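Local coordinates for bifunctional protein PutA (Bdellovibrio bacteriovorus, PDB 5UR2) that probably oxidises proline to glutamate in two steps, with an FAD-dependent proline dehydrogenase and an NAD-dependent L-glutamate gamma-semialdehyde dehydrogenase in one chain, at residues B[959-962]-B[963-967]. Numbering follows the deposited sequence.
Sequences DYLK and QYMEP
Gln963 N donates to Tyr960 O at 3.1 Å. This is the first of three successive i to i+3 backbone bonds, the spacing of a 3-10 turn. Gln963 CB lies 3.4 Å from Tyr960 O, with CG close by. Tyr964 continues the turn, its N bonded to Leu961 O. Its ring turns an edge toward the face of the Tyr960 ring in an offset edge-to-face pair, planes at 65°. The closest carbons are Tyr964 CE1 and Tyr960 CE2, 3.4 Å apart. Tyr960 has CG anti to its own N (chi1 -175°), which swings its ring to the Tyr964 ring. Tyr960 OH and Tyr964 OH are hydrogen-bonded at 2.7 Å; either could be the donor. Met965 N closes the turn on Lys962 O at 3.0 Å. The thioether bends at its end (chi3 -56°) and brings Met965 CE within 3.9 Å of Lys962 CA. Strand 965-973 of the aldehyde dehydrogenase domain then pairs with strand 623-638. Asp959 bonds Tyr627 of the second subunit and forms a salt bridge with Lys962 of that subunit; Lys962 pairs likewise with its Asp959. The edge-to-face contact and the hydroxyl hydrogen bond should together limit rotation of both buried rings. The Tyr960 side chain lies about 7 Å from that of Glu746, a predicted active-site residue.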
ATOM      1  N   ASP B 959       1.344   7.070  -1.946  1.00 20.05           N
ATOM      2  CA  ASP B 959       1.555   6.630  -3.327  1.00 16.96           C
ATOM      3  C   ASP B 959       2.722   7.338  -3.996  1.00 18.30           C
ATOM      4  O   ASP B 959       3.125   6.931  -5.090  1.00 19.80           O
ATOM      5  CB  ASP B 959       0.283   6.841  -4.188  1.00 17.25           C
ATOM      6  CG  ASP B 959      -0.908   6.001  -3.705  1.00 24.11           C
ATOM      7  OD1 ASP B 959      -0.691   4.867  -3.208  1.00 20.69           O
ATOM      8  OD2 ASP B 959      -2.056   6.499  -3.772  1.00 25.95           O
ATOM      9  N   TYR B 960       3.280   8.380  -3.373  1.00 14.15           N
ATOM     10  CA  TYR B 960       4.141   9.299  -4.119  1.00 13.80           C
ATOM     11  C   TYR B 960       5.481   8.668  -4.498  1.00 24.34           C
ATOM     12  O   TYR B 960       5.913   8.757  -5.654  1.00 20.55           O
ATOM     13  CB  TYR B 960       4.374  10.571  -3.323  1.00 17.28           C
ATOM     14  CG  TYR B 960       5.150  11.591  -4.107  1.00 17.00           C
ATOM     15  CD1 TYR B 960       4.553  12.274  -5.164  1.00 17.86           C
ATOM     16  CD2 TYR B 960       6.465  11.864  -3.810  1.00 16.48           C
ATOM     17  CE1 TYR B 960       5.245  13.217  -5.901  1.00 18.89           C
ATOM     18  CE2 TYR B 960       7.179  12.818  -4.540  1.00 21.83           C
ATOM     19  CZ  TYR B 960       6.559  13.485  -5.587  1.00 19.74           C
ATOM     20  OH  TYR B 960       7.246  14.413  -6.324  1.00 22.62           O
ATOM     21  N   LEU B 961       6.160   8.045  -3.533  1.00 20.40           N
ATOM     22  CA  LEU B 961       7.495   7.506  -3.774  1.00 20.95           C
ATOM     23  C   LEU B 961       7.508   6.456  -4.890  1.00 21.11           C
ATOM     24  O   LEU B 961       8.496   6.359  -5.636  1.00 21.25           O
ATOM     25  CB  LEU B 961       8.047   6.907  -2.479  1.00 17.05           C
ATOM     26  CG  LEU B 961       9.520   6.520  -2.485  1.00 25.38           C
ATOM     27  CD1 LEU B 961      10.356   7.747  -2.883  1.00 23.75           C
ATOM     28  CD2 LEU B 961       9.921   5.969  -1.110  1.00 25.37           C
ATOM     29  N   LYS B 962       6.426   5.681  -5.029  1.00 17.61           N
ATOM     30  CA  LYS B 962       6.351   4.641  -6.056  1.00 22.59           C
ATOM     31  C   LYS B 962       6.402   5.195  -7.477  1.00 21.19           C
ATOM     32  O   LYS B 962       6.790   4.467  -8.406  1.00 19.55           O
ATOM     33  CB  LYS B 962       5.070   3.820  -5.876  1.00 18.62           C
ATOM     34  CG  LYS B 962       5.028   3.017  -4.562  1.00 18.62           C
ATOM     35  CD  LYS B 962       3.669   2.363  -4.398  1.00 21.32           C
ATOM     36  CE  LYS B 962       3.597   1.552  -3.139  1.00 21.65           C
ATOM     37  NZ  LYS B 962       2.333   0.774  -3.070  1.00 18.60           N
ATOM     38  N   GLN B 963       6.012   6.453  -7.675  1.00 16.53           N
ATOM     39  CA  GLN B 963       6.098   7.067  -9.003  1.00 17.74           C
ATOM     40  C   GLN B 963       7.536   7.153  -9.504  1.00 22.35           C
ATOM     41  O   GLN B 963       7.758   7.285 -10.714  1.00 21.65           O
ATOM     42  CB  GLN B 963       5.486   8.468  -8.970  1.00 14.41           C
ATOM     43  CG  GLN B 963       3.969   8.513  -8.816  1.00 29.54           C
ATOM     44  CD  GLN B 963       3.264   8.153 -10.105  1.00 39.20           C
ATOM     45  OE1 GLN B 963       2.975   6.986 -10.361  1.00 39.85           O
ATOM     46  NE2 GLN B 963       3.042   9.151 -10.957  1.00 38.27           N
ATOM     47  N   TYR B 964       8.508   7.132  -8.594  1.00 19.27           N
ATOM     48  CA  TYR B 964       9.920   7.166  -8.935  1.00 19.57           C
ATOM     49  C   TYR B 964      10.517   5.772  -9.081  1.00 17.07           C
ATOM     50  O   TYR B 964      11.739   5.650  -9.194  1.00 14.51           O
ATOM     51  CB  TYR B 964      10.698   7.954  -7.868  1.00 13.98           C
ATOM     52  CG  TYR B 964      10.316   9.418  -7.830  1.00 19.01           C
ATOM     53  CD1 TYR B 964       9.232   9.864  -7.076  1.00 19.37           C
ATOM     54  CD2 TYR B 964      11.031  10.350  -8.570  1.00 20.56           C
ATOM     55  CE1 TYR B 964       8.880  11.214  -7.051  1.00 20.83           C
ATOM     56  CE2 TYR B 964      10.704  11.685  -8.547  1.00 25.89           C
ATOM     57  CZ  TYR B 964       9.632  12.117  -7.790  1.00 25.07           C
ATOM     58  OH  TYR B 964       9.336  13.459  -7.809  1.00 22.89           O
ATOM     59  N   MET B 965       9.679   4.730  -9.112  1.00 16.11           N
ATOM     60  CA  MET B 965      10.134   3.346  -9.105  1.00 20.61           C
ATOM     61  C   MET B 965       9.328   2.552 -10.125  1.00 22.66           C
ATOM     62  O   MET B 965       8.370   3.059 -10.716  1.00 21.86           O
ATOM     63  CB  MET B 965      10.028   2.729  -7.689  1.00 14.82           C
ATOM     64  CG  MET B 965      10.912   3.458  -6.692  1.00 21.03           C
ATOM     65  SD  MET B 965      11.027   2.711  -5.045  1.00 26.48           S
ATOM     66  CE  MET B 965       9.311   2.654  -4.583  1.00 15.09           C
ATOM     67  N   GLU B 966       9.771   1.315 -10.374  1.00 19.91           N
ATOM     68  CA  GLU B 966       9.066   0.311 -11.149  1.00 21.49           C
ATOM     69  C   GLU B 966       8.719  -0.868 -10.253  1.00 15.07           C
ATOM     70  O   GLU B 966       9.574  -1.342  -9.496  1.00 17.73           O
ATOM     71  CB  GLU B 966       9.896  -0.212 -12.347  1.00 18.07           C
ATOM     72  CG  GLU B 966      10.079   0.753 -13.497  1.00 21.83           C
ATOM     73  CD  GLU B 966       8.802   1.010 -14.231  1.00 27.26           C
ATOM     74  OE1 GLU B 966       7.981   0.060 -14.343  1.00 27.17           O
ATOM     75  OE2 GLU B 966       8.612   2.163 -14.689  1.00 28.20           O
ATOM     76  N   PRO B 967       7.497  -1.376 -10.335  1.00 16.79           N
ATOM     77  CA  PRO B 967       7.175  -2.621  -9.632  1.00 18.66           C
ATOM     78  C   PRO B 967       7.789  -3.800 -10.362  1.00 24.75           C
ATOM     79  O   PRO B 967       7.917  -3.793 -11.590  1.00 25.38           O
ATOM     80  CB  PRO B 967       5.646  -2.677  -9.708  1.00 16.30           C
ATOM     81  CG  PRO B 967       5.356  -2.017 -11.076  1.00 15.63           C
ATOM     82  CD  PRO B 967       6.390  -0.917 -11.211  1.00 15.38           C
TER